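Local coordinates for protein aldehyde reductase YahK (Escherichia coli, PDB 1UUF) that reduces a wide range of aldehydes to their primary alcohols with NADPH as the preferred electron donor, as a zinc-dependent member of the alcohol dehydrogenase family, at residues G107-C113 against C127-T133; N48-I54 against Q151-E157. All blocks are in the same frame, centred on the assembly; numbering follows the deposited sequence.

Contact 1: G107-C113 against C127-T133; sequences GCIVDSC and CDHMTGT. With ZN (zinc ion), chain B.
Thr133, Thr131 and Val110 each bury more surface than any other residue between 107-113 and 127-133, a two-stranded antiparallel pair broken by a classic beta bulge and joined at one end through the four-cysteine structural zinc site of zinc-containing alcohol dehydrogenases. Thr133 turns its hydroxyl onto the chain opposite: OG1, anti to the carbonyl carbon (chi1 -55°), donates to Gly107 O over 2.5 Å, while Thr133 N donates to Cys108 O. Its CG2 faces Val110 CG1, so a beta-branched residue with one polar and one methyl arm meets both a carbonyl and a valine. With an alanine at this position, Gly107 O is likely to lose this donor, and a gap would probably open beside Val110 CG1. Thr131 O marks the bulge, facing both Val110 and Asp111. Val110 N reaches it at 3.0 Å in an almost straight bond (177°), whereas Asp111 N makes only a weak one. The return bond, Thr131 N to Asp111 O, spans 2.7 Å. Val110 CG2 lies against Thr131 CG2, 3.6 Å away, the two side chains crossing at about a right angle. Ile109 and Met130 likewise cross, with CG2 of the isoleucine 3.6 Å from CG of the flexible methionine. Beyond the strands, Cys116 and Cys119 complete the metal site. The two cysteine sulfurs from the paired segments, Cys113 SG and Cys127 SG, lie 2.4 Å from the zinc ion, and Cys127 SG also accepts a weak bond from Cys113 N and one from His129 N.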
ATOM      1  N   GLY A 107     -21.203  -1.097 -17.728  1.00  9.29           N
ATOM      2  CA  GLY A 107     -20.119  -1.870 -17.146  1.00 10.27           C
ATOM      3  C   GLY A 107     -20.590  -2.819 -16.057  1.00 10.25           C
ATOM      4  O   GLY A 107     -21.626  -3.478 -16.196  1.00  9.00           O
ATOM      5  N   CYS A 108     -19.837  -2.873 -14.962  1.00  9.86           N
ATOM      6  CA  CYS A 108     -20.149  -3.765 -13.845  1.00 11.43           C
ATOM      7  C   CYS A 108     -21.191  -3.238 -12.870  1.00 11.49           C
ATOM      8  O   CYS A 108     -21.681  -3.990 -12.027  1.00 12.19           O
ATOM      9  CB  CYS A 108     -18.879  -4.069 -13.049  1.00 10.71           C
ATOM     10  SG  CYS A 108     -17.582  -4.867 -13.991  1.00 13.96           S
ATOM     11  N   ILE A 109     -21.528  -1.956 -12.991  1.00 11.34           N
ATOM     12  CA  ILE A 109     -22.484  -1.303 -12.093  1.00 11.39           C
ATOM     13  C   ILE A 109     -23.779  -0.881 -12.771  1.00 11.45           C
ATOM     14  O   ILE A 109     -23.745  -0.241 -13.825  1.00 10.79           O
ATOM     15  CB  ILE A 109     -21.887  -0.009 -11.503  1.00 11.50           C
ATOM     16  CG1 ILE A 109     -20.485  -0.274 -10.954  1.00 14.12           C
ATOM     17  CG2 ILE A 109     -22.811   0.547 -10.424  1.00 12.92           C
ATOM     18  CD1 ILE A 109     -19.742   0.990 -10.578  1.00 15.20           C
ATOM     19  N   VAL A 110     -24.920  -1.230 -12.172  1.00 10.73           N
ATOM     20  CA  VAL A 110     -26.206  -0.803 -12.722  1.00 11.06           C
ATOM     21  C   VAL A 110     -26.960   0.086 -11.731  1.00 12.00           C
ATOM     22  O   VAL A 110     -27.969   0.694 -12.084  1.00 13.47           O
ATOM     23  CB  VAL A 110     -27.110  -1.992 -13.151  1.00 12.02           C
ATOM     24  CG1 VAL A 110     -26.534  -2.649 -14.410  1.00 10.64           C
ATOM     25  CG2 VAL A 110     -27.235  -3.002 -12.023  1.00 12.49           C
ATOM     26  N   ASP A 111     -26.465   0.169 -10.496  1.00 11.93           N
ATOM     27  CA  ASP A 111     -27.083   1.031  -9.486  1.00 13.60           C
ATOM     28  C   ASP A 111     -26.212   1.130  -8.234  1.00 13.42           C
ATOM     29  O   ASP A 111     -25.295   0.335  -8.035  1.00 13.22           O
ATOM     30  CB  ASP A 111     -28.477   0.509  -9.103  1.00 14.40           C
ATOM     31  CG  ASP A 111     -29.447   1.630  -8.729  1.00 17.64           C
ATOM     32  OD1 ASP A 111     -29.008   2.795  -8.615  1.00 15.24           O
ATOM     33  OD2 ASP A 111     -30.653   1.345  -8.546  1.00 17.89           O
ATOM     34  N   SER A 112     -26.477   2.139  -7.410  1.00 12.63           N
ATOM     35  CA  SER A 112     -25.754   2.325  -6.155  1.00 12.49           C
ATOM     36  C   SER A 112     -26.653   3.153  -5.236  1.00 13.09           C
ATOM     37  O   SER A 112     -27.702   3.635  -5.669  1.00 13.08           O
ATOM     38  CB  SER A 112     -24.401   3.014  -6.383  1.00 13.90           C
ATOM     39  OG  SER A 112     -24.544   4.340  -6.855  1.00 13.72           O
ATOM     40  N   CYS A 113     -26.262   3.322  -3.979  1.00 14.23           N
ATOM     41  CA  CYS A 113     -27.112   4.063  -3.046  1.00 14.89           C
ATOM     42  C   CYS A 113     -27.272   5.544  -3.395  1.00 16.22           C
ATOM     43  O   CYS A 113     -28.293   6.148  -3.079  1.00 15.88           O
ATOM     44  CB  CYS A 113     -26.608   3.891  -1.607  1.00 14.58           C
ATOM     45  SG  CYS A 113     -25.355   5.050  -1.030  1.00 14.29           S
ATOM     46  N   CYS A 127     -19.114   1.729  -3.472  1.00 12.63           N
ATOM     47  CA  CYS A 127     -20.293   1.868  -2.621  1.00 12.60           C
ATOM     48  C   CYS A 127     -20.557   0.522  -1.944  1.00 14.20           C
ATOM     49  O   CYS A 127     -20.448  -0.526  -2.580  1.00 14.00           O
ATOM     50  CB  CYS A 127     -21.505   2.273  -3.471  1.00 13.07           C
ATOM     51  SG  CYS A 127     -23.100   2.285  -2.598  1.00 13.57           S
ATOM     52  N   ASP A 128     -20.894   0.542  -0.656  1.00 16.43           N
ATOM     53  CA  ASP A 128     -21.171  -0.702   0.061  1.00 18.22           C
ATOM     54  C   ASP A 128     -22.446  -1.364  -0.425  1.00 18.68           C
ATOM     55  O   ASP A 128     -22.674  -2.551  -0.175  1.00 20.20           O
ATOM     56  CB  ASP A 128     -21.319  -0.457   1.564  1.00 20.38           C
ATOM     57  CG  ASP A 128     -19.990  -0.334   2.270  1.00 23.76           C
ATOM     58  OD1 ASP A 128     -19.034  -1.027   1.866  1.00 26.06           O
ATOM     59  OD2 ASP A 128     -19.913   0.439   3.248  1.00 28.74           O
ATOM     60  N   HIS A 129     -23.286  -0.599  -1.109  1.00 17.86           N
ATOM     61  CA  HIS A 129     -24.555  -1.127  -1.587  1.00 18.70           C
ATOM     62  C   HIS A 129     -24.686  -1.017  -3.093  1.00 18.29           C
ATOM     63  O   HIS A 129     -25.772  -0.794  -3.621  1.00 19.87           O
ATOM     64  CB  HIS A 129     -25.690  -0.385  -0.889  1.00 20.23           C
ATOM     65  CG  HIS A 129     -25.525  -0.325   0.594  1.00 22.08           C
ATOM     66  ND1 HIS A 129     -25.611  -1.442   1.395  1.00 26.23           N
ATOM     67  CD2 HIS A 129     -25.202   0.702   1.416  1.00 25.04           C
ATOM     68  CE1 HIS A 129     -25.346  -1.108   2.645  1.00 25.94           C
ATOM     69  NE2 HIS A 129     -25.092   0.187   2.684  1.00 26.95           N
ATOM     70  N   MET A 130     -23.565  -1.180  -3.781  1.00 17.80           N
ATOM     71  CA  MET A 130     -23.556  -1.111  -5.229  1.00 18.97           C
ATOM     72  C   MET A 130     -24.269  -2.333  -5.802  1.00 18.71           C
ATOM     73  O   MET A 130     -24.083  -3.454  -5.319  1.00 19.00           O
ATOM     74  CB  MET A 130     -22.111  -1.047  -5.732  1.00 21.44           C
ATOM     75  CG  MET A 130     -21.964  -0.944  -7.239  1.00 25.35           C
ATOM     76  SD  MET A 130     -21.730  -2.546  -8.023  1.00 29.77           S
ATOM     77  CE  MET A 130     -19.970  -2.744  -7.776  1.00 25.81           C
ATOM     78  N   THR A 131     -25.100  -2.108  -6.815  1.00 17.63           N
ATOM     79  CA  THR A 131     -25.825  -3.191  -7.467  1.00 17.91           C
ATOM     80  C   THR A 131     -25.041  -3.600  -8.707  1.00 16.30           C
ATOM     81  O   THR A 131     -24.916  -2.823  -9.653  1.00 13.57           O
ATOM     82  CB  THR A 131     -27.237  -2.749  -7.905  1.00 18.14           C
ATOM     83  OG1 THR A 131     -28.005  -2.378  -6.752  1.00 19.49           O
ATOM     84  CG2 THR A 131     -27.953  -3.888  -8.636  1.00 18.30           C
ATOM     85  N   GLY A 132     -24.503  -4.816  -8.692  1.00 15.64           N
ATOM     86  CA  GLY A 132     -23.736  -5.298  -9.826  1.00 13.43           C
ATOM     87  C   GLY A 132     -24.625  -5.661 -10.999  1.00 13.51           C
ATOM     88  O   GLY A 132     -25.780  -6.043 -10.825  1.00 13.13           O
ATOM     89  N   THR A 133     -24.071  -5.553 -12.201  1.00 11.11           N
ATOM     90  CA  THR A 133     -24.800  -5.855 -13.422  1.00 11.79           C
ATOM     91  C   THR A 133     -25.409  -7.252 -13.374  1.00 12.50           C
ATOM     92  O   THR A 133     -26.445  -7.501 -13.989  1.00 11.58           O
ATOM     93  CB  THR A 133     -23.871  -5.675 -14.623  1.00 11.32           C
ATOM     94  OG1 THR A 133     -23.324  -4.353 -14.561  1.00 11.25           O
ATOM     95  CG2 THR A 133     -24.628  -5.837 -15.936  1.00 11.68           C
TER
HETATM   96 ZN    ZN B 401     -23.320   4.615  -2.139  1.00 16.73          ZN

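Contact 2: N48-I54 against Q151-E157; sequences NDVKIEI and QQIVVHE
Alternating backbone bonds join Val50 to Val155 and Ile52 to Ile153, each residue of a pair both giving and accepting. Ile52 N meets Ile153 O at 2.9 Å, and one further hydrogen bond at each end extends the ladder: Ile54 N to Gln151 O, and Glu157 N to Asn48 O (2.8 Å). This is an antiparallel pairing inside the GroES-like domain, strand 49-58 being flanked also by strand 84-91. Apolar contacts fill the face bearing Val50, Ile52, Ile153 and Val155, where branched residues suit a buried sheet: Ile54 CD1 lies 3.9 Å from Ile153 CG2, and strand 103-106 covers Ile52 and Val155. On the face bearing Lys51 and Val154, Val154 CG1 is met by Asp49 CB at 3.6 Å, while the Asp49 carboxylate is held by Arg43 and Gly46. One CH-pi contact closes the far end: Asn48 CB sits over a face of the His156 ring, 3.9 Å from its centroid, the ring placed there with CG anti to the backbone N (chi1 -178°) and its ND1 hydrogen-bonded to Arg158 N. A water donates to Asn48 OD1 at 2.8 Å and Glu157 OE1 at 2.7 Å; Glu96 N also donates to OE1, and Lys97 N to OE2.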
ATOM      1  N   ASN A  48     -36.281   7.300 -15.175  1.00 19.65           N
ATOM      2  CA  ASN A  48     -34.842   7.544 -15.291  1.00 19.85           C
ATOM      3  C   ASN A  48     -34.101   6.427 -16.022  1.00 18.72           C
ATOM      4  O   ASN A  48     -32.869   6.450 -16.104  1.00 17.99           O
ATOM      5  CB  ASN A  48     -34.213   7.707 -13.904  1.00 21.89           C
ATOM      6  CG  ASN A  48     -34.845   8.825 -13.102  1.00 25.35           C
ATOM      7  OD1 ASN A  48     -34.873   9.979 -13.532  1.00 27.13           O
ATOM      8  ND2 ASN A  48     -35.350   8.489 -11.918  1.00 27.04           N
ATOM      9  N   ASP A  49     -34.844   5.462 -16.558  1.00 17.17           N
ATOM     10  CA  ASP A  49     -34.239   4.324 -17.250  1.00 17.83           C
ATOM     11  C   ASP A  49     -33.951   4.457 -18.736  1.00 17.41           C
ATOM     12  O   ASP A  49     -34.610   5.201 -19.462  1.00 17.15           O
ATOM     13  CB  ASP A  49     -35.090   3.066 -17.057  1.00 17.58           C
ATOM     14  CG  ASP A  49     -35.121   2.599 -15.625  1.00 20.19           C
ATOM     15  OD1 ASP A  49     -34.122   2.819 -14.906  1.00 20.94           O
ATOM     16  OD2 ASP A  49     -36.142   1.995 -15.224  1.00 20.14           O
ATOM     17  N   VAL A  50     -32.953   3.694 -19.173  1.00 15.17           N
ATOM     18  CA  VAL A  50     -32.537   3.648 -20.568  1.00 13.79           C
ATOM     19  C   VAL A  50     -32.665   2.192 -21.004  1.00 14.32           C
ATOM     20  O   VAL A  50     -32.088   1.298 -20.375  1.00 14.12           O
ATOM     21  CB  VAL A  50     -31.056   4.078 -20.737  1.00 13.15           C
ATOM     22  CG1 VAL A  50     -30.658   4.020 -22.209  1.00 13.54           C
ATOM     23  CG2 VAL A  50     -30.850   5.476 -20.179  1.00 15.37           C
ATOM     24  N   LYS A  51     -33.440   1.952 -22.060  1.00 15.00           N
ATOM     25  CA  LYS A  51     -33.626   0.603 -22.587  1.00 15.14           C
ATOM     26  C   LYS A  51     -32.607   0.439 -23.703  1.00 15.00           C
ATOM     27  O   LYS A  51     -32.614   1.196 -24.670  1.00 16.71           O
ATOM     28  CB  LYS A  51     -35.040   0.433 -23.139  1.00 18.79           C
ATOM     29  CG  LYS A  51     -35.307  -0.933 -23.746  1.00 19.63           C
ATOM     30  CD  LYS A  51     -36.737  -1.019 -24.259  1.00 21.55           C
ATOM     31  CE  LYS A  51     -37.023  -2.375 -24.868  1.00 25.81           C
ATOM     32  NZ  LYS A  51     -38.440  -2.475 -25.309  1.00 26.49           N
ATOM     33  N   ILE A  52     -31.750  -0.568 -23.569  1.00 14.28           N
ATOM     34  CA  ILE A  52     -30.670  -0.805 -24.520  1.00 13.69           C
ATOM     35  C   ILE A  52     -30.736  -2.125 -25.274  1.00 14.02           C
ATOM     36  O   ILE A  52     -30.918  -3.184 -24.671  1.00 15.02           O
ATOM     37  CB  ILE A  52     -29.317  -0.761 -23.774  1.00 12.86           C
ATOM     38  CG1 ILE A  52     -29.171   0.579 -23.053  1.00 11.88           C
ATOM     39  CG2 ILE A  52     -28.164  -0.988 -24.743  1.00 14.23           C
ATOM     40  CD1 ILE A  52     -28.011   0.621 -22.081  1.00 14.45           C
ATOM     41  N   GLU A  53     -30.577  -2.053 -26.593  1.00 15.52           N
ATOM     42  CA  GLU A  53     -30.549  -3.240 -27.438  1.00 15.35           C
ATOM     43  C   GLU A  53     -29.061  -3.578 -27.479  1.00 14.97           C
ATOM     44  O   GLU A  53     -28.270  -2.853 -28.085  1.00 15.25           O
ATOM     45  CB  GLU A  53     -31.048  -2.909 -28.845  1.00 19.31           C
ATOM     46  CG  GLU A  53     -31.179  -4.110 -29.766  1.00 24.38           C
ATOM     47  CD  GLU A  53     -32.268  -5.071 -29.321  1.00 27.58           C
ATOM     48  OE1 GLU A  53     -33.371  -4.601 -28.972  1.00 29.12           O
ATOM     49  OE2 GLU A  53     -32.025  -6.297 -29.327  1.00 30.91           O
ATOM     50  N   ILE A  54     -28.679  -4.662 -26.816  1.00 14.60           N
ATOM     51  CA  ILE A  54     -27.276  -5.052 -26.753  1.00 12.45           C
ATOM     52  C   ILE A  54     -26.718  -5.581 -28.066  1.00 13.48           C
ATOM     53  O   ILE A  54     -27.262  -6.513 -28.663  1.00 14.20           O
ATOM     54  CB  ILE A  54     -27.054  -6.095 -25.640  1.00 12.76           C
ATOM     55  CG1 ILE A  54     -27.521  -5.522 -24.299  1.00 10.05           C
ATOM     56  CG2 ILE A  54     -25.580  -6.468 -25.554  1.00 11.61           C
ATOM     57  CD1 ILE A  54     -27.342  -6.469 -23.126  1.00 12.90           C
ATOM     58  N   GLN A 151     -30.220 -10.086 -25.033  1.00 14.79           N
ATOM     59  CA  GLN A 151     -30.580  -9.184 -26.121  1.00 15.89           C
ATOM     60  C   GLN A 151     -30.827  -7.742 -25.703  1.00 15.65           C
ATOM     61  O   GLN A 151     -30.596  -6.822 -26.487  1.00 14.01           O
ATOM     62  CB  GLN A 151     -31.834  -9.687 -26.836  1.00 18.50           C
ATOM     63  CG  GLN A 151     -31.713 -11.051 -27.473  1.00 21.33           C
ATOM     64  CD  GLN A 151     -32.985 -11.443 -28.197  1.00 23.98           C
ATOM     65  OE1 GLN A 151     -34.063 -11.483 -27.602  1.00 22.48           O
ATOM     66  NE2 GLN A 151     -32.868 -11.721 -29.488  1.00 22.32           N
ATOM     67  N   GLN A 152     -31.320  -7.550 -24.481  1.00 15.86           N
ATOM     68  CA  GLN A 152     -31.629  -6.215 -23.978  1.00 15.59           C
ATOM     69  C   GLN A 152     -31.352  -6.072 -22.487  1.00 13.66           C
ATOM     70  O   GLN A 152     -31.282  -7.055 -21.757  1.00 13.59           O
ATOM     71  CB  GLN A 152     -33.109  -5.885 -24.228  1.00 18.54           C
ATOM     72  CG  GLN A 152     -33.489  -5.690 -25.691  1.00 21.00           C
ATOM     73  CD  GLN A 152     -34.981  -5.453 -25.889  1.00 24.68           C
ATOM     74  OE1 GLN A 152     -35.425  -5.121 -26.990  1.00 26.86           O
ATOM     75  NE2 GLN A 152     -35.762  -5.631 -24.826  1.00 21.19           N
ATOM     76  N   ILE A 153     -31.187  -4.828 -22.047  1.00 14.04           N
ATOM     77  CA  ILE A 153     -30.964  -4.538 -20.637  1.00 11.71           C
ATOM     78  C   ILE A 153     -31.534  -3.145 -20.385  1.00 13.42           C
ATOM     79  O   ILE A 153     -31.559  -2.311 -21.290  1.00 12.69           O
ATOM     80  CB  ILE A 153     -29.450  -4.606 -20.270  1.00 12.84           C
ATOM     81  CG1 ILE A 153     -29.275  -4.553 -18.745  1.00 11.99           C
ATOM     82  CG2 ILE A 153     -28.691  -3.469 -20.947  1.00 11.73           C
ATOM     83  CD1 ILE A 153     -27.862  -4.891 -18.271  1.00 12.68           C
ATOM     84  N   VAL A 154     -32.039  -2.913 -19.175  1.00 11.84           N
ATOM     85  CA  VAL A 154     -32.614  -1.621 -18.811  1.00 12.07           C
ATOM     86  C   VAL A 154     -31.835  -1.106 -17.608  1.00 12.01           C
ATOM     87  O   VAL A 154     -31.767  -1.765 -16.571  1.00 14.33           O
ATOM     88  CB  VAL A 154     -34.113  -1.759 -18.451  1.00 14.28           C
ATOM     89  CG1 VAL A 154     -34.687  -0.404 -18.064  1.00 14.06           C
ATOM     90  CG2 VAL A 154     -34.872  -2.337 -19.633  1.00 14.67           C
ATOM     91  N   VAL A 155     -31.246   0.077 -17.752  1.00 12.04           N
ATOM     92  CA  VAL A 155     -30.415   0.646 -16.698  1.00 12.55           C
ATOM     93  C   VAL A 155     -30.701   2.121 -16.438  1.00 12.74           C
ATOM     94  O   VAL A 155     -30.981   2.881 -17.366  1.00 13.28           O
ATOM     95  CB  VAL A 155     -28.915   0.512 -17.080  1.00 11.96           C
ATOM     96  CG1 VAL A 155     -28.020   0.982 -15.933  1.00 10.80           C
ATOM     97  CG2 VAL A 155     -28.602  -0.929 -17.460  1.00 12.71           C
ATOM     98  N   HIS A 156     -30.625   2.508 -15.166  1.00 13.67           N
ATOM     99  CA  HIS A 156     -30.824   3.895 -14.744  1.00 13.80           C
ATOM    100  C   HIS A 156     -29.757   4.690 -15.502  1.00 14.99           C
ATOM    101  O   HIS A 156     -28.596   4.286 -15.525  1.00 14.71           O
ATOM    102  CB  HIS A 156     -30.607   3.987 -13.229  1.00 17.28           C
ATOM    103  CG  HIS A 156     -30.818   5.355 -12.658  1.00 20.48           C
ATOM    104  ND1 HIS A 156     -30.007   6.427 -12.965  1.00 22.12           N
ATOM    105  CD2 HIS A 156     -31.735   5.819 -11.775  1.00 21.85           C
ATOM    106  CE1 HIS A 156     -30.412   7.490 -12.295  1.00 22.56           C
ATOM    107  NE2 HIS A 156     -31.459   7.149 -11.564  1.00 23.50           N
ATOM    108  N   GLU A 157     -30.135   5.814 -16.111  1.00 14.64           N
ATOM    109  CA  GLU A 157     -29.180   6.586 -16.909  1.00 14.25           C
ATOM    110  C   GLU A 157     -27.896   7.020 -16.211  1.00 12.84           C
ATOM    111  O   GLU A 157     -26.901   7.293 -16.883  1.00 12.87           O
ATOM    112  CB  GLU A 157     -29.845   7.820 -17.536  1.00 15.72           C
ATOM    113  CG  GLU A 157     -30.190   8.934 -16.570  1.00 18.82           C
ATOM    114  CD  GLU A 157     -30.403  10.263 -17.282  1.00 21.51           C
ATOM    115  OE1 GLU A 157     -30.957  11.190 -16.658  1.00 23.53           O
ATOM    116  OE2 GLU A 157     -30.007  10.383 -18.462  1.00 23.75           O
TER
HETATM  117  O   HOH W   1     -32.369  10.766 -14.398  1.00 32.83           O

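After strands 24-27 and 36-39 the chain lays down 48-54, then passes through strands 84-91 and 103-106 before reaching 107-113. Contact 1 closes a short loop of 13 residues, holding helix 117-120 and the two remaining zinc cysteines, when 127-133 comes back beside 107-113. Contact 2 closes only when 151-157 returns to 48-54, so contact 1 is nested wholly inside the loop of contact 2. Their centres are 15 Å apart, yet they touch: Val110 O packs on Val155 CG1 at 3.9 Å, and Thr133 CG2 approaches Ile153 CD1. The loop that carries the four-cysteine zinc site is thus laid against the main sheet of the GroES-like domain through strand 152-156.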